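Local coordinates for DNA polymerase sliding clamp 2 (Thermococcus kodakarensis, PDB 3LX2), which probably encircles DNA as a ring-shaped homotrimer, serving as a moving platform that tethers the replicative polymerase and other proteins to it, at residues V132-L137 / L187-K192; A140-V145 / D207-L212; S154-A159 / K195-Y200; E162-K167 / T177-E182; L228-M233 / F242-R247. All blocks are in the same frame, centred on the assembly; numbering follows the deposited sequence.

Overall arrangement
All five interactions fall in the C-terminal half of one PCNA subunit, and interaction 2 touches each of the other four. Interactions 1 and 5 belong to one long antiparallel sheet, their centres about 14 Å apart and their nearest atoms about 7 Å apart; interactions 3 and 4 belong to a second sheet, where the neighbouring strands 154-159 and 164-169 join them (Tyr-156 N to Lys-167 O 2.7 Å). Interaction 2 supplies the two helices. It packs on interaction 4 through Leu-141 CD2 and Phe-166 CZ, 3.4 Å apart, and on interaction 5 through Ile-208 CG2 and Phe-242 CD2, 3.5 Å apart. Interactions 2 and 4 also touch a neighbouring subunit, and Lys-142 of interaction 2 lies about 5 Å from a bound sulfate.

Interaction 1: V132-L137 / L187-K192; sequences VKAVVL and LDLEHK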
# COMPACT_ATOMS: atom_id res chain seq x y z
N VAL A 132 -35.03 0.63 19.20
CA VAL A 132 -34.51 -0.43 18.31
C VAL A 132 -33.33 -1.16 18.94
O VAL A 132 -32.61 -0.57 19.74
CB VAL A 132 -34.06 0.14 16.94
CG1 VAL A 132 -33.55 -0.97 16.03
CG2 VAL A 132 -35.21 0.86 16.26
N LYS A 133 -33.13 -2.41 18.56
CA LYS A 133 -31.90 -3.11 18.88
C LYS A 133 -31.64 -4.12 17.79
O LYS A 133 -32.56 -4.86 17.42
CB LYS A 133 -31.92 -3.83 20.23
CG LYS A 133 -30.89 -4.97 20.25
CD LYS A 133 -30.81 -5.79 21.53
CE LYS A 133 -29.39 -6.40 21.71
NZ LYS A 133 -29.36 -7.53 22.70
N ALA A 134 -30.40 -4.19 17.31
CA ALA A 134 -30.08 -5.10 16.24
C ALA A 134 -28.73 -5.69 16.47
O ALA A 134 -27.99 -5.18 17.27
CB ALA A 134 -30.14 -4.39 14.92
N VAL A 135 -28.43 -6.80 15.80
CA VAL A 135 -27.08 -7.33 15.77
C VAL A 135 -26.76 -7.43 14.29
O VAL A 135 -27.53 -8.02 13.52
CB VAL A 135 -26.92 -8.76 16.39
CG1 VAL A 135 -25.44 -9.11 16.56
CG2 VAL A 135 -27.63 -8.87 17.75
N VAL A 136 -25.63 -6.87 13.90
CA VAL A 136 -25.31 -6.80 12.50
C VAL A 136 -23.89 -7.19 12.42
O VAL A 136 -23.21 -7.19 13.45
CB VAL A 136 -25.40 -5.35 11.99
CG1 VAL A 136 -26.76 -4.79 12.19
CG2 VAL A 136 -24.36 -4.49 12.74
N LEU A 137 -23.43 -7.51 11.22
CA LEU A 137 -22.03 -7.81 10.97
C LEU A 137 -21.27 -6.53 10.70
O LEU A 137 -21.79 -5.63 10.03
CB LEU A 137 -21.89 -8.74 9.77
CG LEU A 137 -22.21 -10.26 9.83
CD1 LEU A 137 -21.92 -10.84 8.50
CD2 LEU A 137 -21.33 -10.96 10.90
N LEU A 187 -28.20 -10.21 12.00
CA LEU A 187 -28.39 -11.47 12.73
C LEU A 187 -29.68 -11.42 13.55
O LEU A 187 -30.27 -12.47 13.83
CB LEU A 187 -27.22 -11.81 13.61
CG LEU A 187 -25.82 -12.03 13.04
CD1 LEU A 187 -24.90 -12.42 14.19
CD2 LEU A 187 -25.80 -13.10 11.97
N ASP A 188 -30.14 -10.22 13.87
CA ASP A 188 -31.21 -10.08 14.84
C ASP A 188 -31.77 -8.67 14.82
O ASP A 188 -31.03 -7.71 14.66
CB ASP A 188 -30.69 -10.42 16.24
CG ASP A 188 -31.75 -10.21 17.32
OD1 ASP A 188 -32.91 -10.63 17.12
OD2 ASP A 188 -31.42 -9.61 18.38
N LEU A 189 -33.08 -8.55 15.00
CA LEU A 189 -33.71 -7.25 14.92
C LEU A 189 -34.98 -7.13 15.75
O LEU A 189 -35.98 -7.80 15.49
CB LEU A 189 -33.97 -6.86 13.47
CG LEU A 189 -34.77 -5.58 13.27
CD1 LEU A 189 -34.01 -4.38 13.86
CD2 LEU A 189 -35.03 -5.43 11.80
N GLU A 190 -34.95 -6.26 16.72
CA GLU A 190 -36.03 -6.16 17.64
C GLU A 190 -36.44 -4.69 17.70
O GLU A 190 -35.59 -3.82 17.90
CB GLU A 190 -35.60 -6.71 19.01
CG GLU A 190 -36.69 -7.42 19.79
CD GLU A 190 -37.34 -8.58 19.00
OE1 GLU A 190 -36.64 -9.57 18.67
OE2 GLU A 190 -38.56 -8.50 18.73
N HIS A 191 -37.71 -4.42 17.42
CA HIS A 191 -38.31 -3.10 17.53
C HIS A 191 -39.34 -3.13 18.64
O HIS A 191 -40.25 -3.97 18.62
CB HIS A 191 -39.02 -2.71 16.23
CG HIS A 191 -39.06 -1.23 15.97
ND1 HIS A 191 -39.36 -0.30 16.95
CD2 HIS A 191 -38.83 -0.52 14.84
CE1 HIS A 191 -39.30 0.91 16.43
NE2 HIS A 191 -38.99 0.80 15.15
N LYS A 192 -39.18 -2.23 19.62
CA LYS A 192 -40.21 -1.98 20.64
C LYS A 192 -41.10 -0.82 20.21
O LYS A 192 -41.24 0.18 20.93
CB LYS A 192 -39.59 -1.71 22.01
CG LYS A 192 -39.96 -2.73 23.10
CD LYS A 192 -39.41 -2.31 24.44
CE LYS A 192 -37.91 -2.54 24.51
NZ LYS A 192 -37.32 -1.79 25.66
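Val-132 lays its CG2 methyl over the ring of His-191 where strands 132-137 and 187-191 pair antiparallel at the margin of a long PCNA sheet, a pairing that ends in a classic beta bulge. The short strand axes run at 168°, and the methyl sits 4.0 Å from the ring centroid, 13° off the normal, which makes this a CH-pi contact over the face. On that same side Leu-189, its CG anti to the backbone N (chi1 173°), reaches CD1 into the notch between Val-132 CG1, 4.1 Å off, and Ala-134 CB, 4.0 Å off. The other face carries Val-135, a two-pronged bump: CG2 rests on Asp-188 CB at 3.7 Å while CG1 meets Leu-187 CD1 at 4.1 Å. Strand 217-222 pairs with the far side of 132-137. At the bulge, Leu-187 and Asp-188 both face Val-135, whose O takes a hydrogen bond from Leu-187 N at 2.7 Å and only a weak one from Asp-188 N at 3.4 Å.

Interaction 2: A140-V145 / D207-L212; sequences ALKRAV and DILRSL
Leu-209 pushes its CD1 methyl against helix 138-151, meeting Leu-141 CB at 3.6 Å and Val-145 CG2 at 3.8 Å, two residues one helical turn apart. Its other methyl, CD2, lies 3.9 Å from Leu-141 CD1, the two leucines crossing at about a right angle. Lys-142 runs past Leu-209 in the opposite direction, CG to CB 3.7 Å, before a bend at chi3 (-87°) carries the amine to Leu-212, just past helix 202-209. There NZ donates to Leu-212 O at 2.8 Å, tilted 26° from the carbonyl plane; a weak, long ion pair with Asp-214 is its second partner. Farther out, Phe-166 packs on Leu-141, Leu-230 on Leu-209, and Tyr-232 on Leu-212. Beyond Lys-142 on the same helix, Arg-143 forms a salt bridge with Asp-87 of a neighbouring subunit. A sulfate, probably from the crystallisation liquor, lies about 5 Å from the Lys-142 side chain. Two helices packed side by side in this way are typical of the PCNA fold, whose helices line the central DNA channel.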
# COMPACT_ATOMS: atom_id res chain seq x y z
N ALA A 140 -21.11 -5.20 7.16
CA ALA A 140 -22.36 -4.61 6.72
C ALA A 140 -22.41 -3.14 7.12
O ALA A 140 -22.56 -2.26 6.25
CB ALA A 140 -23.57 -5.38 7.28
N LEU A 141 -22.28 -2.85 8.42
CA LEU A 141 -22.17 -1.46 8.86
C LEU A 141 -21.11 -0.73 8.08
O LEU A 141 -21.38 0.34 7.58
CB LEU A 141 -21.84 -1.33 10.32
CG LEU A 141 -23.01 -1.59 11.26
CD1 LEU A 141 -22.75 -0.91 12.59
CD2 LEU A 141 -24.35 -1.11 10.67
N LYS A 142 -19.92 -1.29 7.96
CA LYS A 142 -18.84 -0.52 7.34
C LYS A 142 -19.23 -0.19 5.92
O LYS A 142 -18.78 0.78 5.37
CB LYS A 142 -17.52 -1.26 7.33
CG LYS A 142 -16.83 -1.24 8.69
CD LYS A 142 -15.38 -1.68 8.60
CE LYS A 142 -15.21 -3.15 8.71
NZ LYS A 142 -13.76 -3.52 8.90
N ARG A 143 -20.10 -1.01 5.34
CA ARG A 143 -20.57 -0.77 4.01
C ARG A 143 -21.43 0.46 4.12
O ARG A 143 -21.10 1.50 3.58
CB ARG A 143 -21.36 -2.00 3.48
CG ARG A 143 -22.62 -1.71 2.56
CD ARG A 143 -22.36 -1.00 1.18
NE ARG A 143 -21.23 -1.54 0.39
CZ ARG A 143 -21.32 -2.42 -0.62
NH1 ARG A 143 -22.49 -2.93 -1.03
NH2 ARG A 143 -20.21 -2.80 -1.23
N ALA A 144 -22.54 0.32 4.83
CA ALA A 144 -23.49 1.37 5.01
C ALA A 144 -22.77 2.70 5.26
O ALA A 144 -22.94 3.69 4.51
CB ALA A 144 -24.37 1.06 6.16
N VAL A 145 -21.95 2.71 6.29
CA VAL A 145 -21.35 3.94 6.71
C VAL A 145 -20.54 4.51 5.53
O VAL A 145 -20.68 5.67 5.22
CB VAL A 145 -20.51 3.74 7.96
CG1 VAL A 145 -19.66 4.92 8.20
CG2 VAL A 145 -21.43 3.48 9.14
N ASP A 207 -14.73 5.71 12.22
CA ASP A 207 -13.58 5.58 13.10
C ASP A 207 -13.79 4.52 14.19
O ASP A 207 -12.84 3.84 14.61
CB ASP A 207 -13.19 6.92 13.74
CG ASP A 207 -12.34 7.80 12.82
OD1 ASP A 207 -11.76 7.31 11.83
OD2 ASP A 207 -12.23 9.01 13.12
N ILE A 208 -15.03 4.34 14.63
CA ILE A 208 -15.37 3.32 15.60
C ILE A 208 -15.19 1.92 14.98
O ILE A 208 -14.60 1.07 15.61
CB ILE A 208 -16.82 3.51 16.14
CG1 ILE A 208 -16.95 4.83 16.92
CG2 ILE A 208 -17.32 2.27 16.94
CD1 ILE A 208 -18.38 5.16 17.45
N LEU A 209 -15.71 1.71 13.77
CA LEU A 209 -15.80 0.40 13.06
C LEU A 209 -14.54 -0.04 12.32
O LEU A 209 -14.47 -1.15 11.84
CB LEU A 209 -16.97 0.43 12.04
CG LEU A 209 -18.41 0.76 12.55
CD1 LEU A 209 -19.41 1.16 11.41
CD2 LEU A 209 -19.01 -0.35 13.48
N ARG A 210 -13.54 0.82 12.21
CA ARG A 210 -12.38 0.46 11.38
C ARG A 210 -11.50 -0.68 11.89
O ARG A 210 -11.05 -1.47 11.09
CB ARG A 210 -11.52 1.67 11.06
CG ARG A 210 -10.41 1.41 10.05
CD ARG A 210 -9.60 2.72 9.78
NE ARG A 210 -10.32 3.60 8.85
CZ ARG A 210 -10.86 4.78 9.17
NH1 ARG A 210 -10.80 5.27 10.41
NH2 ARG A 210 -11.47 5.48 8.21
N SER A 211 -11.26 -0.77 13.19
CA SER A 211 -10.47 -1.91 13.74
C SER A 211 -11.12 -3.31 13.58
O SER A 211 -10.44 -4.27 13.29
CB SER A 211 -10.14 -1.71 15.22
OG SER A 211 -9.13 -0.75 15.38
N LEU A 212 -12.43 -3.39 13.75
CA LEU A 212 -13.15 -4.65 13.68
C LEU A 212 -13.01 -5.39 12.34
O LEU A 212 -12.86 -4.76 11.27
CB LEU A 212 -14.64 -4.38 13.94
CG LEU A 212 -14.94 -3.74 15.30
CD1 LEU A 212 -16.41 -3.63 15.36
CD2 LEU A 212 -14.41 -4.63 16.45

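Interaction 3: S154-A159 / K195-Y200; sequences SIYFMA and KAKSAY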
# COMPACT_ATOMS: atom_id res chain seq x y z
N SER A 154 -23.69 12.98 7.45
CA SER A 154 -24.66 12.45 8.40
C SER A 154 -25.19 11.16 7.86
O SER A 154 -25.30 11.03 6.64
CB SER A 154 -25.81 13.41 8.53
OG SER A 154 -25.44 14.41 9.44
N ILE A 155 -25.48 10.21 8.75
CA ILE A 155 -26.11 8.97 8.35
C ILE A 155 -27.34 8.72 9.20
O ILE A 155 -27.31 8.91 10.42
CB ILE A 155 -25.12 7.72 8.32
CG1 ILE A 155 -25.83 6.47 7.79
CG2 ILE A 155 -24.50 7.43 9.68
CD1 ILE A 155 -24.90 5.30 7.42
N TYR A 156 -28.40 8.30 8.53
CA TYR A 156 -29.67 7.99 9.17
C TYR A 156 -29.73 6.53 9.47
O TYR A 156 -29.45 5.69 8.60
CB TYR A 156 -30.86 8.40 8.29
CG TYR A 156 -31.13 9.89 8.33
CD1 TYR A 156 -31.95 10.42 9.33
CD2 TYR A 156 -30.55 10.76 7.42
CE1 TYR A 156 -32.20 11.79 9.41
CE2 TYR A 156 -30.80 12.13 7.48
CZ TYR A 156 -31.63 12.64 8.49
OH TYR A 156 -31.90 13.99 8.62
N PHE A 157 -30.12 6.25 10.71
CA PHE A 157 -30.38 4.90 11.20
C PHE A 157 -31.89 4.87 11.31
O PHE A 157 -32.47 5.69 12.01
CB PHE A 157 -29.73 4.69 12.58
CG PHE A 157 -28.31 4.21 12.53
CD1 PHE A 157 -27.93 3.04 13.21
CD2 PHE A 157 -27.35 4.90 11.81
CE1 PHE A 157 -26.63 2.57 13.15
CE2 PHE A 157 -26.04 4.43 11.73
CZ PHE A 157 -25.66 3.27 12.41
N MET A 158 -32.52 3.91 10.64
CA MET A 158 -33.97 3.73 10.72
C MET A 158 -34.37 2.26 10.82
O MET A 158 -33.75 1.38 10.21
CB MET A 158 -34.69 4.28 9.49
CG MET A 158 -34.23 5.65 8.96
SD MET A 158 -35.10 6.02 7.39
CE MET A 158 -36.82 5.81 7.92
N ALA A 159 -35.45 2.01 11.57
CA ALA A 159 -36.03 0.69 11.62
C ALA A 159 -37.56 0.63 11.67
O ALA A 159 -38.24 1.47 12.26
CB ALA A 159 -35.42 -0.11 12.79
N LYS A 195 -41.98 3.11 14.41
CA LYS A 195 -41.30 4.18 13.66
C LYS A 195 -40.09 4.64 14.46
O LYS A 195 -40.24 5.06 15.61
CB LYS A 195 -42.23 5.39 13.41
CG LYS A 195 -43.72 5.07 13.11
CD LYS A 195 -44.46 6.26 12.48
CE LYS A 195 -44.19 6.36 10.97
NZ LYS A 195 -44.74 7.61 10.35
N ALA A 196 -38.89 4.57 13.85
CA ALA A 196 -37.63 4.94 14.57
C ALA A 196 -36.52 5.57 13.70
O ALA A 196 -35.99 4.92 12.81
CB ALA A 196 -37.09 3.75 15.34
N LYS A 197 -36.14 6.81 14.00
CA LYS A 197 -35.25 7.57 13.10
C LYS A 197 -34.28 8.56 13.80
O LYS A 197 -34.71 9.48 14.50
CB LYS A 197 -36.08 8.29 12.01
CG LYS A 197 -35.26 9.17 11.07
CD LYS A 197 -36.06 10.30 10.40
CE LYS A 197 -36.75 9.85 9.10
NZ LYS A 197 -36.77 10.91 8.02
N SER A 198 -32.98 8.39 13.55
CA SER A 198 -31.98 9.37 13.99
C SER A 198 -30.77 9.50 13.05
O SER A 198 -30.51 8.63 12.20
CB SER A 198 -31.51 9.01 15.40
OG SER A 198 -30.39 9.81 15.74
N ALA A 199 -30.02 10.58 13.26
CA ALA A 199 -28.83 10.86 12.48
C ALA A 199 -27.58 11.03 13.34
O ALA A 199 -27.58 11.75 14.36
CB ALA A 199 -29.02 12.12 11.63
N TYR A 200 -26.50 10.42 12.85
CA TYR A 200 -25.22 10.49 13.53
C TYR A 200 -24.15 10.83 12.51
O TYR A 200 -24.38 10.76 11.27
CB TYR A 200 -24.93 9.16 14.25
CG TYR A 200 -26.11 8.69 15.05
CD1 TYR A 200 -26.31 9.16 16.32
CD2 TYR A 200 -27.04 7.81 14.52
CE1 TYR A 200 -27.41 8.78 17.05
CE2 TYR A 200 -28.17 7.41 15.25
CZ TYR A 200 -28.33 7.90 16.52
OH TYR A 200 -29.41 7.55 17.30
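Phe-157 (chi1 -88°) and Tyr-200 (chi1 -48°) each hold CG anti to their own carbonyl carbon and beside the backbone N, and these torsions bring the two rings together as a T-shaped pair. The edge of Tyr-200 points toward the face of Phe-157: the centroids are 5.6 Å apart, the planes stand at 90°, and the nearest carbons, Phe-157 CD2 and Tyr-200 CD2, are 4.0 Å apart. Within its own strand, Ile-155 sets CG2 at the edge of the Phe-157 ring, in its plane.

On the opposite face of this antiparallel pairing, Ala-199 CB lies over one face of the Tyr-156 ring, 3.9 Å from CE1 and offset toward the rim. Lys-197 CG approaches CD1 of the same ring at 3.9 Å, and the lysine crosses it obliquely. The register is fixed by paired backbone bonds, among them Ile-155 N to Tyr-200 O and Phe-157 N to Ser-198 O, both 2.8 Å. Beyond the strands, Tyr-200 OH bonds to Ile-226 O and Ser-154 OG to Arg-247.

Strand 164-169 continues the sheet beside 154-159, whereas 196-201 is its outermost strand within the chain. Leu-205 of helix 202-209 packs on Ile-155 and Phe-157, Leu-228 of strand 228-234 packs on Phe-157 and Tyr-200, and Phe-157 also makes edge-to-face pairs with Phe-166 and Phe-222.

Interaction 4: E162-K167 / T177-E182; sequences EKLTFK and TVLTME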
# COMPACT_ATOMS: atom_id res chain seq x y z
N GLU A 162 -39.24 -5.35 10.49
CA GLU A 162 -38.68 -6.23 9.45
C GLU A 162 -37.51 -5.57 8.75
O GLU A 162 -36.85 -6.21 7.92
CB GLU A 162 -39.71 -6.56 8.35
CG GLU A 162 -40.99 -7.35 8.75
CD GLU A 162 -42.08 -6.46 9.36
OE1 GLU A 162 -42.00 -5.20 9.26
OE2 GLU A 162 -43.02 -7.05 9.95
N LYS A 163 -37.27 -4.30 9.07
CA LYS A 163 -36.46 -3.45 8.22
C LYS A 163 -35.43 -2.58 8.95
O LYS A 163 -35.79 -1.69 9.76
CB LYS A 163 -37.36 -2.58 7.33
CG LYS A 163 -36.88 -2.47 5.86
CD LYS A 163 -37.96 -1.81 4.95
CE LYS A 163 -38.19 -2.59 3.64
NZ LYS A 163 -39.48 -2.21 2.96
N LEU A 164 -34.15 -2.84 8.63
CA LEU A 164 -33.05 -2.01 9.10
C LEU A 164 -32.43 -1.30 7.91
O LEU A 164 -31.86 -1.94 7.01
CB LEU A 164 -31.98 -2.84 9.85
CG LEU A 164 -30.84 -2.02 10.49
CD1 LEU A 164 -31.29 -1.28 11.71
CD2 LEU A 164 -29.65 -2.89 10.85
N THR A 165 -32.54 0.02 7.92
CA THR A 165 -32.17 0.82 6.77
C THR A 165 -31.20 1.93 7.19
O THR A 165 -31.50 2.64 8.15
CB THR A 165 -33.44 1.53 6.19
OG1 THR A 165 -34.51 0.59 5.95
CG2 THR A 165 -33.08 2.28 4.89
N PHE A 166 -30.09 2.09 6.47
CA PHE A 166 -29.14 3.20 6.65
C PHE A 166 -29.06 4.18 5.45
O PHE A 166 -28.60 3.81 4.37
CB PHE A 166 -27.76 2.63 6.82
CG PHE A 166 -27.68 1.54 7.81
CD1 PHE A 166 -27.60 1.83 9.17
CD2 PHE A 166 -27.70 0.21 7.38
CE1 PHE A 166 -27.53 0.81 10.10
CE2 PHE A 166 -27.63 -0.80 8.31
CZ PHE A 166 -27.54 -0.50 9.67
N LYS A 167 -29.50 5.42 5.64
CA LYS A 167 -29.59 6.35 4.51
C LYS A 167 -29.02 7.69 4.79
O LYS A 167 -28.97 8.17 5.91
CB LYS A 167 -31.02 6.50 3.99
CG LYS A 167 -31.94 7.48 4.73
CD LYS A 167 -33.44 7.23 4.30
CE LYS A 167 -34.31 8.55 4.24
NZ LYS A 167 -35.81 8.31 4.48
N THR A 177 -29.00 1.88 2.08
CA THR A 177 -28.64 0.48 2.26
C THR A 177 -29.71 -0.11 3.16
O THR A 177 -29.97 0.44 4.25
CB THR A 177 -27.32 0.32 2.98
OG1 THR A 177 -26.24 0.69 2.13
CG2 THR A 177 -27.16 -1.11 3.38
N VAL A 178 -30.32 -1.23 2.74
CA VAL A 178 -31.39 -1.83 3.55
C VAL A 178 -31.27 -3.34 3.85
O VAL A 178 -31.16 -4.16 2.93
CB VAL A 178 -32.78 -1.44 3.01
CG1 VAL A 178 -32.86 -1.64 1.50
CG2 VAL A 178 -33.89 -2.20 3.72
N LEU A 179 -31.30 -3.67 5.14
CA LEU A 179 -31.15 -5.04 5.66
C LEU A 179 -32.40 -5.62 6.25
O LEU A 179 -33.06 -4.99 7.09
CB LEU A 179 -30.13 -5.07 6.78
CG LEU A 179 -28.70 -4.65 6.53
CD1 LEU A 179 -27.87 -5.17 7.68
CD2 LEU A 179 -28.22 -5.21 5.17
N THR A 180 -32.72 -6.84 5.84
CA THR A 180 -33.81 -7.62 6.45
C THR A 180 -33.23 -8.93 7.03
O THR A 180 -32.03 -9.26 6.82
CB THR A 180 -34.98 -7.96 5.45
OG1 THR A 180 -34.52 -8.91 4.46
CG2 THR A 180 -35.51 -6.71 4.75
N MET A 181 -34.10 -9.69 7.70
CA MET A 181 -33.71 -11.03 8.14
C MET A 181 -33.19 -11.95 7.02
O MET A 181 -32.46 -12.91 7.29
CB MET A 181 -34.77 -11.68 9.04
CG MET A 181 -34.69 -11.22 10.52
SD MET A 181 -33.01 -11.13 11.24
CE MET A 181 -32.43 -12.81 11.20
N GLU A 182 -33.49 -11.61 5.77
CA GLU A 182 -32.94 -12.34 4.61
C GLU A 182 -31.43 -12.16 4.36
O GLU A 182 -30.80 -13.05 3.74
CB GLU A 182 -33.75 -12.04 3.33
CG GLU A 182 -34.19 -13.32 2.55
CD GLU A 182 -35.59 -13.23 1.90
OE1 GLU A 182 -36.40 -12.34 2.26
OE2 GLU A 182 -35.90 -14.07 1.01
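The beta hairpin of strands 164-169 and 174-179, which brings Leu-164 against Leu-179 and Thr-165 against Val-178, forms the subunit-interface margin of a PCNA sheet. Thr-177 and Val-178 pair antiparallel with a strand of a neighbouring subunit, so the sheet runs on from one protomer to the next, and Thr-177 OG1 is hydrogen-bonded to Thr-109 OG1 of that subunit.

Inside the chain the short strand axes lie at 169°. Leu-164 N bonds to Leu-179 O at 2.9 Å, and Phe-166 N to Thr-177 O at 2.8 Å; the return bond from Thr-177 N to Phe-166 O, 3.0 Å, is almost straight at the hydrogen, 178°. The face that carries Leu-164, Phe-166, Thr-177 and Leu-179 is mainly apolar: Leu-164 CB and Leu-179 CB are 4.2 Å apart, and Leu-179 CG sits at the edge of the Phe-166 ring, near its plane. Leu-141 and Ala-144 of helix 138-151 pack on that ring.

On the other face Val-178 and Thr-165 lie side by side, pointing the same way. Val-178 CG2, anti to its own N because chi1 is 48°, touches both Thr-165 OG1 at 3.6 Å and Lys-163 CG at 3.7 Å. Past the last paired residues, Thr-180 turns CG2 toward Glu-162 O, 3.5 Å away. Its hydroxyl meanwhile closes an ST turn, OG1 accepting from Glu-182 N at 3.2 Å.

Interaction 5: L228-M233 / F242-R247; sequences LLLKYM and FLIAPR
Ile-244 CD1 packs against two leucines of the facing strand, 3.8 Å from Leu-228 CD2 and 4.2 Å from Leu-230 CG. This is the apolar centre of the beta hairpin formed by strands 228-234 and 238-244, within the long PCNA sheet; the short strand axes lie at 157°. Leu-228 and Ile-244 run side by side and point the same way. Ile-208 of helix 202-209 covers this face, packing on Leu-230, Phe-242 and Ile-244.

Farther along the same strands, Tyr-232 has CG between its backbone N and carbonyl carbon (chi1 52°), and its ring reaches across toward the partner strand, to Phe-242. Tyr-232 CE1 arrives at the edge of the phenyl ring, near its plane, 4.0 Å from CE2. The reverse side of the sheet has a simpler contact: Leu-229 and Leu-243 meet through CD1 and CD2 at 4.1 Å, with Trp-130 packing on both.

Outward from the apolar groups, Lys-231 makes a salt bridge with Glu-239, and Arg-247 makes one with Asp-153. Leu-243 and Ala-245 bond through their backbones to Leu-48 and Val-46, which joins the hairpin to the N-terminal half of the subunit. Across the hairpin itself, Leu-228 N reaches Ile-244 O at 2.7 Å and Leu-230 N reaches Phe-242 O at 3.1 Å, while Phe-242 N returns a bond of 2.9 Å to Leu-230 O, nearly straight at 171°.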
# COMPACT_ATOMS: atom_id res chain seq x y z
N LEU A 228 -26.75 7.00 19.90
CA LEU A 228 -26.65 5.64 19.31
C LEU A 228 -25.69 4.78 20.13
O LEU A 228 -24.62 5.26 20.50
CB LEU A 228 -26.13 5.72 17.88
CG LEU A 228 -25.52 4.45 17.22
CD1 LEU A 228 -26.61 3.49 16.76
CD2 LEU A 228 -24.61 4.80 16.02
N LEU A 229 -26.03 3.51 20.37
CA LEU A 229 -25.05 2.54 20.95
C LEU A 229 -24.46 1.61 19.88
O LEU A 229 -25.18 1.06 19.07
CB LEU A 229 -25.62 1.71 22.10
CG LEU A 229 -24.71 0.53 22.57
CD1 LEU A 229 -23.42 0.99 23.33
CD2 LEU A 229 -25.45 -0.59 23.39
N LEU A 230 -23.15 1.49 19.87
CA LEU A 230 -22.48 0.43 19.14
C LEU A 230 -21.56 -0.23 20.16
O LEU A 230 -20.69 0.43 20.79
CB LEU A 230 -21.63 0.96 17.99
CG LEU A 230 -22.15 1.83 16.85
CD1 LEU A 230 -21.06 1.93 15.82
CD2 LEU A 230 -23.38 1.23 16.20
N LYS A 231 -21.78 -1.53 20.32
CA LYS A 231 -21.12 -2.33 21.32
C LYS A 231 -20.48 -3.55 20.66
O LYS A 231 -21.11 -4.25 19.83
CB LYS A 231 -22.14 -2.75 22.36
CG LYS A 231 -21.68 -3.81 23.39
CD LYS A 231 -22.79 -3.91 24.45
CE LYS A 231 -22.51 -4.99 25.46
NZ LYS A 231 -23.29 -4.73 26.71
N TYR A 232 -19.21 -3.78 21.00
CA TYR A 232 -18.59 -5.04 20.63
C TYR A 232 -18.06 -5.87 21.78
O TYR A 232 -17.39 -5.36 22.70
CB TYR A 232 -17.59 -4.94 19.46
CG TYR A 232 -16.44 -3.92 19.45
CD1 TYR A 232 -16.61 -2.63 18.86
CD2 TYR A 232 -15.14 -4.27 19.87
CE1 TYR A 232 -15.54 -1.69 18.78
CE2 TYR A 232 -14.03 -3.31 19.77
CZ TYR A 232 -14.25 -2.05 19.23
OH TYR A 232 -13.19 -1.14 19.12
N MET A 233 -18.43 -7.15 21.74
CA MET A 233 -17.97 -8.14 22.72
C MET A 233 -16.56 -8.50 22.36
O MET A 233 -16.27 -8.66 21.19
CB MET A 233 -18.86 -9.36 22.66
CG MET A 233 -20.26 -9.09 23.10
SD MET A 233 -20.29 -8.01 24.55
CE MET A 233 -21.94 -8.40 25.18
N PHE A 242 -19.65 2.36 22.63
CA PHE A 242 -19.67 3.75 22.27
C PHE A 242 -21.11 4.30 22.26
O PHE A 242 -22.05 3.71 21.68
CB PHE A 242 -19.05 3.94 20.89
CG PHE A 242 -17.57 3.59 20.81
CD1 PHE A 242 -16.61 4.54 21.10
CD2 PHE A 242 -17.15 2.32 20.40
CE1 PHE A 242 -15.22 4.23 20.98
CE2 PHE A 242 -15.78 2.01 20.30
CZ PHE A 242 -14.81 2.97 20.60
N LEU A 243 -21.30 5.43 22.94
CA LEU A 243 -22.52 6.21 22.73
C LEU A 243 -22.20 7.38 21.84
O LEU A 243 -21.21 8.10 22.07
CB LEU A 243 -23.12 6.66 24.05
CG LEU A 243 -23.43 5.59 25.10
CD1 LEU A 243 -23.81 6.28 26.40
CD2 LEU A 243 -24.52 4.65 24.73
N ILE A 244 -22.98 7.55 20.78
CA ILE A 244 -22.74 8.65 19.84
C ILE A 244 -23.96 9.56 19.84
O ILE A 244 -25.08 9.13 19.52
CB ILE A 244 -22.51 8.20 18.40
CG1 ILE A 244 -21.35 7.19 18.30
CG2 ILE A 244 -22.20 9.45 17.49
CD1 ILE A 244 -21.78 5.75 18.33
N ALA A 245 -23.73 10.82 20.19
CA ALA A 245 -24.80 11.81 20.25
C ALA A 245 -25.42 12.04 18.87
O ALA A 245 -24.72 12.02 17.85
CB ALA A 245 -24.29 13.14 20.86
N PRO A 246 -26.76 12.22 18.83
CA PRO A 246 -27.50 12.45 17.59
C PRO A 246 -27.22 13.80 16.98
O PRO A 246 -26.36 14.52 17.42
CB PRO A 246 -28.96 12.39 18.02
CG PRO A 246 -28.94 12.54 19.52
CD PRO A 246 -27.65 12.01 19.98
N ARG A 247 -27.97 14.14 15.95
CA ARG A 247 -27.75 15.36 15.20
C ARG A 247 -29.06 16.05 14.89
O ARG A 247 -30.11 15.57 15.34
CB ARG A 247 -27.04 15.02 13.90
CG ARG A 247 -25.58 15.00 14.04
CD ARG A 247 -24.99 15.33 12.71
NE ARG A 247 -23.54 15.34 12.80
CZ ARG A 247 -22.73 15.36 11.75
NH1 ARG A 247 -23.23 15.38 10.51
NH2 ARG A 247 -21.41 15.34 11.95